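Local coordinates for putative nucleic acid-binding lipoprotein (Klebsiella pneumoniae subsp. pneumoniae MGH 78578, PDB 3F1Z) that is of unknown function but adopts an OB-fold and is a putative lipoprotein that may bind nucleic acid, at residues M24-V29 against K53-I58; S28-L33 against M77-N82. All coordinates share one frame; numbering follows the deposited sequence.

Contact 1 (M24-V29 against K53-I58)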
# COMPACT_ATOMS: atom_id res chain seq x y z
N MSE A 24 7.72 -13.63 1.08
CA MSE A 24 7.06 -13.01 -0.08
C MSE A 24 8.03 -12.25 -1.02
O MSE A 24 9.01 -11.68 -0.58
CB MSE A 24 6.00 -12.00 0.41
CG MSE A 24 4.89 -12.55 1.32
SE MSE A 24 3.86 -11.12 2.18
CE MSE A 24 3.00 -10.53 0.63
N GLN A 25 7.70 -12.22 -2.30
CA GLN A 25 8.47 -11.48 -3.30
C GLN A 25 8.17 -9.99 -3.09
O GLN A 25 7.06 -9.61 -2.75
CB GLN A 25 8.06 -11.92 -4.73
CG GLN A 25 6.52 -11.64 -5.11
CD GLN A 25 5.97 -12.30 -6.44
OE1 GLN A 25 6.34 -11.88 -7.55
NE2 GLN A 25 5.03 -13.26 -6.30
N THR A 26 9.16 -9.14 -3.26
CA THR A 26 8.99 -7.70 -3.15
C THR A 26 8.69 -7.10 -4.53
O THR A 26 9.44 -7.28 -5.44
CB THR A 26 10.24 -7.04 -2.64
OG1 THR A 26 10.53 -7.50 -1.31
CG2 THR A 26 10.05 -5.52 -2.62
N TYR A 27 7.58 -6.39 -4.67
CA TYR A 27 7.26 -5.72 -5.92
C TYR A 27 7.77 -4.30 -5.88
O TYR A 27 7.86 -3.68 -4.81
CB TYR A 27 5.75 -5.52 -6.05
CG TYR A 27 4.86 -6.72 -6.33
CD1 TYR A 27 4.47 -7.59 -5.32
CD2 TYR A 27 4.34 -6.94 -7.61
CE1 TYR A 27 3.60 -8.64 -5.57
CE2 TYR A 27 3.46 -8.00 -7.88
CZ TYR A 27 3.09 -8.84 -6.85
OH TYR A 27 2.25 -9.89 -7.11
N SER A 28 8.10 -3.76 -7.05
CA SER A 28 8.29 -2.33 -7.10
C SER A 28 6.87 -1.75 -7.32
O SER A 28 5.91 -2.47 -7.66
CB SER A 28 9.17 -1.94 -8.24
OG SER A 28 8.49 -2.24 -9.42
N VAL A 29 6.70 -0.46 -7.14
CA VAL A 29 5.39 0.12 -7.38
C VAL A 29 4.99 -0.09 -8.86
O VAL A 29 3.85 -0.41 -9.14
CB VAL A 29 5.36 1.59 -6.98
CG1 VAL A 29 4.07 2.32 -7.52
CG2 VAL A 29 5.59 1.69 -5.42
N LYS A 53 3.71 -7.24 -1.01
CA LYS A 53 4.80 -6.54 -0.34
C LYS A 53 5.43 -5.60 -1.38
O LYS A 53 6.04 -6.06 -2.37
CB LYS A 53 5.80 -7.57 0.22
CG LYS A 53 6.88 -6.94 1.06
CD LYS A 53 7.66 -7.93 1.92
CE LYS A 53 8.72 -8.66 1.18
NZ LYS A 53 9.60 -9.43 2.13
N VAL A 54 5.22 -4.30 -1.20
CA VAL A 54 5.63 -3.30 -2.22
C VAL A 54 6.67 -2.35 -1.64
O VAL A 54 6.51 -1.86 -0.52
CB VAL A 54 4.42 -2.49 -2.73
CG1 VAL A 54 4.81 -1.49 -3.87
CG2 VAL A 54 3.31 -3.41 -3.20
N ARG A 55 7.73 -2.11 -2.40
CA ARG A 55 8.83 -1.25 -2.00
C ARG A 55 8.76 0.03 -2.82
O ARG A 55 8.43 -0.02 -4.00
CB ARG A 55 10.13 -1.98 -2.24
CG ARG A 55 11.41 -1.23 -1.95
CD ARG A 55 12.54 -2.24 -2.03
NE ARG A 55 13.83 -1.67 -1.74
CZ ARG A 55 14.55 -1.06 -2.64
NH1 ARG A 55 14.06 -0.96 -3.84
NH2 ARG A 55 15.72 -0.54 -2.36
N GLY A 56 9.07 1.17 -2.20
CA GLY A 56 8.93 2.47 -2.88
C GLY A 56 9.34 3.64 -1.99
O GLY A 56 9.81 3.45 -0.90
N VAL A 57 9.18 4.85 -2.50
CA VAL A 57 9.53 6.03 -1.76
C VAL A 57 8.24 6.68 -1.29
O VAL A 57 7.35 6.95 -2.09
CB VAL A 57 10.35 7.06 -2.59
CG1 VAL A 57 10.60 8.29 -1.75
CG2 VAL A 57 11.68 6.49 -3.03
N ILE A 58 8.18 6.93 0.02
CA ILE A 58 7.04 7.54 0.62
C ILE A 58 7.09 9.01 0.25
O ILE A 58 8.11 9.66 0.44
CB ILE A 58 7.06 7.36 2.14
CG1 ILE A 58 7.02 5.87 2.49
CG2 ILE A 58 5.86 8.10 2.79
CD1 ILE A 58 5.84 5.09 1.86
O HOH W 1 4.52 -9.63 -2.57
O HOH W 2 9.31 1.03 -6.25
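Tyr-27 and Val-54 pair in parallel where strand 26-28 lies along the long strand 51-65, a short parallel strand added to the OB-fold sheet. Two backbone bonds make the join, both made by the backbone of Tyr-27: its N donates to Lys-53 O at 2.8 Å, and its O accepts from Arg-55 N at 2.9 Å. One residue thus bonds to both neighbours of its partner, as parallel pairing requires. The strand directions differ by 43°. Water takes over at both ends: one molecule donates to Gln-25 O and accepts from Lys-53 N, while another accepts from Val-29 N and donates to Arg-55 O.

The Tyr-27 ring presents its edge to Lys-53 O, which lies near the ring plane, and its hydroxyl is hydrogen-bonded to Tyr-47. Val-54 turns its CG1 to Val-29 CG2, 3.6 Å away, the two branched side chains crossing at about a right angle. Lys-53 is buried, and its long aliphatic chain suits the place: CG anti to the backbone N (chi1 -174°) and a bend at chi3 (81°) carry CE to Thr-26 OG1 at 3.3 Å and close to Met-24 O, while NZ bonds Val-21 O. The selenomethionine Met-24 sets its CE beside the start of that chain, 3.7 Å from Lys-53 N. The other branch of Thr-26, CG2, meets Arg-55 CB at 3.6 Å, beyond which the extended arginine reaches Glu-80 in a salt bridge.

The junction therefore combines two nearly straight amide bonds with water bridges that satisfy backbone groups on either side of them, and the lysine ammonium, although its residue is buried, is met by a carbonyl.

Contact 2 (S28-L33 against M77-N82)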
# COMPACT_ATOMS: atom_id res chain seq x y z
N SER A 28 8.10 -3.76 -7.05
CA SER A 28 8.29 -2.33 -7.10
C SER A 28 6.87 -1.75 -7.32
O SER A 28 5.91 -2.47 -7.66
CB SER A 28 9.17 -1.94 -8.24
OG SER A 28 8.49 -2.24 -9.42
N VAL A 29 6.70 -0.46 -7.14
CA VAL A 29 5.39 0.12 -7.38
C VAL A 29 4.99 -0.09 -8.86
O VAL A 29 3.85 -0.41 -9.14
CB VAL A 29 5.36 1.59 -6.98
CG1 VAL A 29 4.07 2.32 -7.52
CG2 VAL A 29 5.59 1.69 -5.42
N ALA A 30 5.93 0.07 -9.78
CA ALA A 30 5.64 -0.15 -11.21
C ALA A 30 5.18 -1.56 -11.43
O ALA A 30 4.25 -1.79 -12.19
CB ALA A 30 6.86 0.13 -12.09
N GLN A 31 5.85 -2.51 -10.79
CA GLN A 31 5.48 -3.92 -11.01
C GLN A 31 4.08 -4.24 -10.54
O GLN A 31 3.32 -4.83 -11.25
CB GLN A 31 6.50 -4.87 -10.42
CG GLN A 31 7.76 -4.87 -11.22
CD GLN A 31 8.95 -5.53 -10.49
OE1 GLN A 31 9.08 -5.49 -9.25
NE2 GLN A 31 9.84 -6.10 -11.27
N PHE A 32 3.75 -3.83 -9.34
CA PHE A 32 2.45 -4.11 -8.81
C PHE A 32 1.34 -3.39 -9.58
O PHE A 32 0.24 -3.93 -9.74
CB PHE A 32 2.39 -3.75 -7.34
CG PHE A 32 1.03 -3.86 -6.77
CD1 PHE A 32 0.40 -5.08 -6.74
CD2 PHE A 32 0.38 -2.77 -6.27
CE1 PHE A 32 -0.82 -5.21 -6.23
CE2 PHE A 32 -0.88 -2.90 -5.77
CZ PHE A 32 -1.48 -4.13 -5.75
N LEU A 33 1.59 -2.17 -10.04
CA LEU A 33 0.58 -1.42 -10.78
C LEU A 33 0.45 -1.80 -12.25
O LEU A 33 -0.56 -1.48 -12.89
CB LEU A 33 0.77 0.09 -10.63
CG LEU A 33 0.60 0.63 -9.20
CD1 LEU A 33 0.66 2.15 -9.25
CD2 LEU A 33 -0.65 0.22 -8.54
N MSE A 77 2.93 6.27 -1.85
CA MSE A 77 4.23 5.75 -2.24
C MSE A 77 4.42 5.90 -3.73
O MSE A 77 3.49 5.62 -4.49
CB MSE A 77 4.26 4.26 -1.87
CG MSE A 77 5.57 3.58 -2.09
SE MSE A 77 5.47 1.64 -1.90
CE MSE A 77 5.86 1.52 0.02
N ARG A 78 5.61 6.34 -4.16
CA ARG A 78 5.92 6.37 -5.59
C ARG A 78 6.98 5.31 -5.92
O ARG A 78 7.71 4.86 -5.03
CB ARG A 78 6.46 7.72 -6.01
CG ARG A 78 7.83 8.09 -5.44
CD ARG A 78 8.43 9.22 -6.27
NE ARG A 78 9.63 9.79 -5.68
CZ ARG A 78 10.84 9.27 -5.79
NH1 ARG A 78 11.06 8.13 -6.46
NH2 ARG A 78 11.86 9.88 -5.19
N ASP A 79 7.09 4.94 -7.19
CA ASP A 79 8.12 4.00 -7.61
C ASP A 79 9.53 4.53 -7.25
O ASP A 79 9.86 5.69 -7.47
CB ASP A 79 8.07 3.77 -9.10
CG ASP A 79 8.95 2.60 -9.53
OD1 ASP A 79 8.44 1.44 -9.47
OD2 ASP A 79 10.13 2.84 -9.93
N GLU A 80 10.35 3.66 -6.70
CA GLU A 80 11.70 4.02 -6.30
C GLU A 80 12.58 4.55 -7.44
O GLU A 80 13.47 5.35 -7.21
CB GLU A 80 12.41 2.81 -5.72
CG GLU A 80 13.76 3.11 -5.14
CD GLU A 80 14.67 1.98 -5.30
OE1 GLU A 80 14.16 0.98 -5.78
OE2 GLU A 80 15.87 2.09 -5.01
N GLN A 81 12.36 4.08 -8.66
CA GLN A 81 13.16 4.55 -9.77
C GLN A 81 12.29 5.36 -10.75
O GLN A 81 12.65 5.50 -11.90
CB GLN A 81 13.80 3.34 -10.49
CG GLN A 81 14.64 2.38 -9.58
CD GLN A 81 15.32 1.24 -10.40
OE1 GLN A 81 16.58 1.13 -10.43
NE2 GLN A 81 14.50 0.42 -11.11
N ASN A 82 11.15 5.89 -10.31
CA ASN A 82 10.23 6.62 -11.19
C ASN A 82 9.87 5.81 -12.48
O ASN A 82 9.64 6.37 -13.55
CB ASN A 82 10.77 8.03 -11.50
CG ASN A 82 10.73 8.96 -10.28
OD1 ASN A 82 9.73 9.00 -9.52
ND2 ASN A 82 11.80 9.73 -10.09
O HOH W 2 9.31 1.03 -6.25
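Ala-30 N, in the first turn of helix 29-38, donates to Asp-79 OD1 at 2.9 Å. The carboxylate oxygen receives it on its anti side, 20° out of plane, and has the methyl of Ala-30 beside it, CB lying 3.3 Å from OD1; a small side chain is consistent with so close an approach. Next to this polar contact, Val-29 CG2 rests against the selenium of the selenomethionine Met-77 at 3.5 Å, apolar packing against strand 71-78. Val-29 CB also sits against the Asp-79 backbone, near its CA.

What sets the carboxylate is the next layer. With chi1 at -169°, Asp-79 CG stands opposite the backbone N and the carboxylate reaches the helix start. OD2 accepts from Gln-81 N at 2.9 Å, an Asx turn inside the type I turn Asp-79 to Asn-82; OD2 also takes Lys-83 N. Asp-79 O is gripped from opposite faces of its plane by Arg-78 NH1 and Asn-82 N. On the helix side a capping box forms: Ser-28 OG accepts from Gln-31 N at 3.0 Å, and Gln-31 OE1 accepts from Ser-28 N. The water on Val-29 N also accepts from Glu-80 N.

Aspartate, with two acceptor oxygens, can thus serve a helix start and a turn at once, and its negative charge next to the helix N-terminus would be expected to interact favourably with the helix dipole.

Contacts 1 and 2 lie with their centres about 7 Å apart and share Ser-28 and Val-29, where strand 26-28 passes directly into helix 29-38. Strands 51-65 and 71-78 are consecutive in the chain and neighbours in the sheet, so the strand-to-helix junction at Ser-28 and Val-29 packs on two neighbouring strands. Those strands are joined by a probable hydrogen bond between Val-57 O and Arg-78 N, 2.8 Å. A salt bridge from Arg-55 NH1 to Glu-80 OE1, 2.7 Å, ties contact 1 to the turn of contact 2, while Met-77 CE packs 3.5 Å from Val-54 O and Tyr-27 CD2 packs 3.6 Å from Phe-32 N. One water belongs to both contacts. No ligand or active site is known at these contacts.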